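VP4 CORE protein (Bluetongue virus, PDB 2JHP) caps the viral messenger RNA inside the bluetongue virus core, acting as a multifunctional RNA-capping and methylating enzyme. Local coordinates at residues A[215-225]-A[232-242]. Residues are numbered along the deposited sequence; the frame is centred on the assembly and turned at random.
Sequences FRRVLWHVYDP and DPNVIVHNIMV. With SAH (S-adenosyl-L-homocysteine), chain C.
His221 and His238 both turn CG beside their own backbone N (chi1 -80° and -51°), which brings the rings rim to rim on one face of two parallel strands. His221 ND1 lies 3.0 Å from His238 NE2, a hydrogen bond in which either nitrogen could be the donor. The same turn at Tyr223 lays its ring in an offset stack on His238, planes 24° apart, with CE2 3.6 Å from His238 CD2; its hydroxyl bonds to His194. The Ile236 branch CG2 lies alongside His221.

Regular parallel pairing of strands 219-223 and 235-238 fixes this register: Trp220 N to Asn234 O, 2.8 Å, opens the ladder and Asp224 N to His238 O closes it. On the other face, Val222 CG2 meets Val237 CG2 at 3.6 Å and Val235 CG1 nearby. At the start, Asn234 ND2 donates to Val218 O at 2.8 Å, tying the type I turn of Asp232 to Val235 to the loop that links helix 212-216 with strand 219-223.

Strand 235-238 is the outermost strand of a Rossmann-like methyltransferase sheet and strand 219-223 its inner neighbour; the C-terminal ends of both lead into loops that line the S-adenosyl-L-homocysteine pocket. Asp224 OD1 takes the ribose O2' at 2.7 Å, while OD2 takes O3' and the amide of Gly199. Val242 N donates to adenine N1 at 3.0 Å and Val242 O accepts from N6, so carboxylate and backbone together read ribose diol and adenine edge.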
loop_
_atom_site.group_PDB
_atom_site.type_symbol
_atom_site.label_atom_id
_atom_site.label_comp_id
_atom_site.label_asym_id
_atom_site.label_seq_id
_atom_site.Cartn_x
_atom_site.Cartn_y
_atom_site.Cartn_z
ATOM N N PHE A 215 18.783 -7.919 -8.341
ATOM C CA PHE A 215 20.016 -8.566 -8.776
ATOM C C PHE A 215 20.739 -7.708 -9.821
ATOM O O PHE A 215 21.891 -7.316 -9.613
ATOM C CB PHE A 215 19.783 -9.979 -9.307
ATOM C CG PHE A 215 21.040 -10.637 -9.797
ATOM C CD1 PHE A 215 21.951 -11.186 -8.891
ATOM C CD2 PHE A 215 21.338 -10.680 -11.164
ATOM C CE1 PHE A 215 23.132 -11.789 -9.334
ATOM C CE2 PHE A 215 22.515 -11.285 -11.628
ATOM C CZ PHE A 215 23.414 -11.844 -10.710
ATOM N N ARG A 216 20.047 -7.403 -10.920
ATOM C CA ARG A 216 20.624 -6.611 -12.013
ATOM C C ARG A 216 21.161 -5.237 -11.596
ATOM O O ARG A 216 22.188 -4.800 -12.116
ATOM C CB ARG A 216 19.646 -6.469 -13.181
ATOM C CG ARG A 216 19.894 -7.481 -14.289
ATOM C CD ARG A 216 19.292 -7.045 -15.632
ATOM N NE ARG A 216 17.886 -7.417 -15.851
ATOM C CZ ARG A 216 17.224 -8.415 -15.254
ATOM N NH1 ARG A 216 17.820 -9.209 -14.358
ATOM N NH2 ARG A 216 15.948 -8.628 -15.562
ATOM N N ARG A 217 20.485 -4.575 -10.655
ATOM C CA ARG A 217 20.897 -3.243 -10.200
ATOM C C ARG A 217 22.127 -3.259 -9.263
ATOM O O ARG A 217 22.591 -2.202 -8.807
ATOM C CB ARG A 217 19.732 -2.515 -9.525
ATOM C CG ARG A 217 18.484 -2.307 -10.379
ATOM C CD ARG A 217 17.499 -1.339 -9.705
ATOM N NE ARG A 217 17.398 -1.544 -8.251
ATOM C CZ ARG A 217 16.567 -2.397 -7.644
ATOM N NH1 ARG A 217 15.726 -3.152 -8.351
ATOM N NH2 ARG A 217 16.574 -2.491 -6.315
ATOM N N VAL A 218 22.661 -4.445 -8.981
ATOM C CA VAL A 218 23.761 -4.557 -8.035
ATOM C C VAL A 218 25.034 -5.051 -8.709
ATOM O O VAL A 218 24.985 -5.928 -9.570
ATOM C CB VAL A 218 23.359 -5.454 -6.845
ATOM C CG1 VAL A 218 24.584 -5.996 -6.099
ATOM C CG2 VAL A 218 22.436 -4.685 -5.910
ATOM N N LEU A 219 26.167 -4.462 -8.339
ATOM C CA LEU A 219 27.457 -4.991 -8.759
ATOM C C LEU A 219 28.010 -5.955 -7.698
ATOM O O LEU A 219 28.259 -5.573 -6.554
ATOM C CB LEU A 219 28.452 -3.873 -9.089
ATOM C CG LEU A 219 29.834 -4.345 -9.562
ATOM C CD1 LEU A 219 29.722 -5.252 -10.789
ATOM C CD2 LEU A 219 30.783 -3.166 -9.830
ATOM N N TRP A 220 28.193 -7.206 -8.106
ATOM C CA TRP A 220 28.529 -8.296 -7.201
ATOM C C TRP A 220 30.000 -8.695 -7.282
ATOM O O TRP A 220 30.419 -9.316 -8.252
ATOM C CB TRP A 220 27.682 -9.515 -7.557
ATOM C CG TRP A 220 26.224 -9.310 -7.411
ATOM C CD1 TRP A 220 25.342 -8.920 -8.380
ATOM C CD2 TRP A 220 25.462 -9.492 -6.219
ATOM N NE1 TRP A 220 24.073 -8.846 -7.859
ATOM C CE2 TRP A 220 24.118 -9.191 -6.531
ATOM C CE3 TRP A 220 25.785 -9.867 -4.911
ATOM C CZ2 TRP A 220 23.095 -9.259 -5.584
ATOM C CZ3 TRP A 220 24.759 -9.939 -3.961
ATOM C CH2 TRP A 220 23.428 -9.638 -4.314
ATOM N N HIS A 221 30.782 -8.336 -6.271
ATOM C CA HIS A 221 32.147 -8.840 -6.151
ATOM C C HIS A 221 32.100 -10.061 -5.253
ATOM O O HIS A 221 31.819 -9.951 -4.063
ATOM C CB HIS A 221 33.070 -7.783 -5.555
ATOM C CG HIS A 221 33.527 -6.750 -6.536
ATOM N ND1 HIS A 221 34.468 -7.013 -7.508
ATOM C CD2 HIS A 221 33.190 -5.446 -6.680
ATOM C CE1 HIS A 221 34.683 -5.919 -8.217
ATOM N NE2 HIS A 221 33.921 -4.954 -7.735
ATOM N N VAL A 222 32.351 -11.230 -5.824
ATOM C CA VAL A 222 32.192 -12.483 -5.084
ATOM C C VAL A 222 33.536 -13.184 -4.872
ATOM O O VAL A 222 34.296 -13.380 -5.823
ATOM C CB VAL A 222 31.143 -13.436 -5.741
ATOM C CG1 VAL A 222 29.771 -12.760 -5.818
ATOM C CG2 VAL A 222 31.588 -13.890 -7.116
ATOM N N TYR A 223 33.823 -13.545 -3.623
ATOM C CA TYR A 223 35.140 -14.056 -3.241
ATOM C C TYR A 223 35.057 -15.473 -2.686
ATOM O O TYR A 223 34.331 -15.725 -1.719
ATOM C CB TYR A 223 35.786 -13.164 -2.178
ATOM C CG TYR A 223 35.842 -11.679 -2.473
ATOM C CD1 TYR A 223 34.705 -10.875 -2.352
ATOM C CD2 TYR A 223 37.048 -11.066 -2.819
ATOM C CE1 TYR A 223 34.763 -9.504 -2.594
ATOM C CE2 TYR A 223 37.119 -9.692 -3.062
ATOM C CZ TYR A 223 35.971 -8.921 -2.946
ATOM O OH TYR A 223 36.032 -7.573 -3.182
ATOM N N ASP A 224 35.804 -16.389 -3.302
ATOM C CA ASP A 224 35.934 -17.774 -2.821
ATOM C C ASP A 224 36.899 -18.557 -3.699
ATOM O O ASP A 224 36.726 -18.616 -4.913
ATOM C CB ASP A 224 34.575 -18.490 -2.791
ATOM C CG ASP A 224 34.575 -19.700 -1.893
ATOM O OD1 ASP A 224 35.405 -20.607 -2.084
ATOM O OD2 ASP A 224 33.726 -19.745 -0.989
ATOM N N PRO A 225 37.919 -19.168 -3.086
ATOM C CA PRO A 225 38.822 -20.123 -3.763
ATOM C C PRO A 225 38.142 -21.162 -4.687
ATOM O O PRO A 225 38.718 -21.523 -5.719
ATOM C CB PRO A 225 39.510 -20.831 -2.592
ATOM C CG PRO A 225 39.607 -19.782 -1.563
ATOM C CD PRO A 225 38.311 -18.961 -1.677
ATOM N N ASP A 232 27.671 -13.762 -15.999
ATOM C CA ASP A 232 26.924 -12.542 -15.706
ATOM C C ASP A 232 27.878 -11.355 -15.577
ATOM O O ASP A 232 28.824 -11.403 -14.789
ATOM C CB ASP A 232 26.043 -12.701 -14.464
ATOM C CG ASP A 232 24.641 -13.188 -14.805
ATOM O OD1 ASP A 232 23.953 -12.518 -15.616
ATOM O OD2 ASP A 232 24.223 -14.241 -14.273
ATOM N N PRO A 233 27.647 -10.304 -16.386
ATOM C CA PRO A 233 28.513 -9.125 -16.464
ATOM C C PRO A 233 28.644 -8.335 -15.162
ATOM O O PRO A 233 29.689 -7.735 -14.925
ATOM C CB PRO A 233 27.856 -8.274 -17.554
ATOM C CG PRO A 233 26.465 -8.763 -17.637
ATOM C CD PRO A 233 26.515 -10.211 -17.324
ATOM N N ASN A 234 27.605 -8.334 -14.329
ATOM C CA ASN A 234 27.671 -7.656 -13.030
ATOM C C ASN A 234 28.151 -8.561 -11.878
ATOM O O ASN A 234 28.104 -8.163 -10.704
ATOM C CB ASN A 234 26.334 -6.980 -12.684
ATOM C CG ASN A 234 25.196 -7.980 -12.515
ATOM O OD1 ASN A 234 25.162 -9.022 -13.167
ATOM N ND2 ASN A 234 24.258 -7.655 -11.644
ATOM N N VAL A 235 28.613 -9.768 -12.212
ATOM C CA VAL A 235 29.272 -10.639 -11.226
ATOM C C VAL A 235 30.755 -10.775 -11.522
ATOM O O VAL A 235 31.165 -11.437 -12.477
ATOM C CB VAL A 235 28.620 -12.045 -11.080
ATOM C CG1 VAL A 235 29.294 -12.813 -9.965
ATOM C CG2 VAL A 235 27.118 -11.918 -10.790
ATOM N N ILE A 236 31.546 -10.119 -10.684
ATOM C CA ILE A 236 32.994 -10.150 -10.774
ATOM C C ILE A 236 33.508 -11.173 -9.754
ATOM O O ILE A 236 33.316 -11.020 -8.542
ATOM C CB ILE A 236 33.585 -8.733 -10.588
ATOM C CG1 ILE A 236 33.186 -7.857 -11.778
ATOM C CG2 ILE A 236 35.097 -8.778 -10.457
ATOM C CD1 ILE A 236 33.305 -6.374 -11.524
ATOM N N VAL A 237 34.151 -12.218 -10.269
ATOM C CA VAL A 237 34.469 -13.408 -9.488
ATOM C C VAL A 237 35.929 -13.430 -9.051
ATOM O O VAL A 237 36.841 -13.271 -9.864
ATOM C CB VAL A 237 34.082 -14.694 -10.272
ATOM C CG1 VAL A 237 34.529 -15.968 -9.549
ATOM C CG2 VAL A 237 32.578 -14.715 -10.523
ATOM N N HIS A 238 36.128 -13.616 -7.750
ATOM C CA HIS A 238 37.461 -13.683 -7.168
ATOM C C HIS A 238 37.674 -15.037 -6.499
ATOM O O HIS A 238 36.900 -15.434 -5.625
ATOM C CB HIS A 238 37.671 -12.551 -6.159
ATOM C CG HIS A 238 37.325 -11.195 -6.691
ATOM N ND1 HIS A 238 38.144 -10.505 -7.560
ATOM C CD2 HIS A 238 36.247 -10.404 -6.481
ATOM C CE1 HIS A 238 37.586 -9.347 -7.864
ATOM N NE2 HIS A 238 36.434 -9.261 -7.222
ATOM N N ASN A 239 38.721 -15.742 -6.926
ATOM C CA ASN A 239 39.094 -17.021 -6.324
ATOM C C ASN A 239 40.169 -16.826 -5.264
ATOM O O ASN A 239 41.066 -17.651 -5.091
ATOM C CB ASN A 239 39.539 -18.010 -7.399
ATOM C CG ASN A 239 38.488 -18.204 -8.474
ATOM O OD1 ASN A 239 38.799 -18.202 -9.673
ATOM N ND2 ASN A 239 37.231 -18.359 -8.056
ATOM N N ILE A 240 40.037 -15.717 -4.547
ATOM C CA ILE A 240 40.985 -15.278 -3.547
ATOM C C ILE A 240 40.472 -15.686 -2.173
ATOM O O ILE A 240 39.268 -15.669 -1.918
ATOM C CB ILE A 240 41.187 -13.730 -3.665
ATOM C CG1 ILE A 240 42.246 -13.407 -4.728
ATOM C CG2 ILE A 240 41.560 -13.075 -2.337
ATOM C CD1 ILE A 240 41.686 -13.212 -6.144
ATOM N N MET A 241 41.390 -16.082 -1.301
ATOM C CA MET A 241 41.067 -16.271 0.104
ATOM C C MET A 241 41.372 -14.990 0.889
ATOM O O MET A 241 42.483 -14.460 0.841
ATOM C CB MET A 241 41.814 -17.474 0.679
ATOM C CG MET A 241 41.460 -17.755 2.117
ATOM S SD MET A 241 41.452 -19.496 2.531
ATOM C CE MET A 241 40.072 -20.116 1.577
ATOM N N VAL A 242 40.371 -14.509 1.614
ATOM C CA VAL A 242 40.415 -13.189 2.234
ATOM C C VAL A 242 40.879 -13.253 3.691
ATOM O O VAL A 242 40.267 -13.932 4.516
ATOM C CB VAL A 242 39.033 -12.506 2.127
ATOM C CG1 VAL A 242 39.039 -11.121 2.774
ATOM C CG2 VAL A 242 38.598 -12.422 0.661
HETATM N N SAH C . 27.704 -18.697 0.721
HETATM C CA SAH C . 27.759 -20.152 0.369
HETATM C CB SAH C . 27.924 -21.045 1.602
HETATM C CG SAH C . 29.220 -20.801 2.369
HETATM S SD SAH C . 30.348 -22.201 2.209
HETATM C C SAH C . 26.525 -20.554 -0.433
HETATM O O SAH C . 25.470 -19.924 -0.336
HETATM O OXT SAH C . 26.565 -21.511 -1.206
HETATM C "C5'" SAH C . 31.738 -21.339 2.969
HETATM C "C4'" SAH C . 32.776 -21.029 1.907
HETATM O "O4'" SAH C . 33.733 -20.126 2.395
HETATM C "C3'" SAH C . 33.555 -22.251 1.452
HETATM O "O3'" SAH C . 33.093 -22.594 0.171
HETATM C "C2'" SAH C . 35.011 -21.813 1.425
HETATM O "O2'" SAH C . 35.590 -22.037 0.162
HETATM C "C1'" SAH C . 34.917 -20.320 1.655
HETATM N N9 SAH C . 36.030 -19.693 2.382
HETATM C C8 SAH C . 36.750 -20.178 3.443
HETATM N N7 SAH C . 37.651 -19.236 3.806
HETATM C C5 SAH C . 37.508 -18.159 3.005
HETATM C C6 SAH C . 38.158 -16.931 2.938
HETATM N N6 SAH C . 39.140 -16.645 3.787
HETATM N N1 SAH C . 37.780 -16.009 1.978
HETATM C C2 SAH C . 36.764 -16.302 1.095
HETATM N N3 SAH C . 36.121 -17.523 1.173
HETATM C C4 SAH C . 36.488 -18.434 2.108
#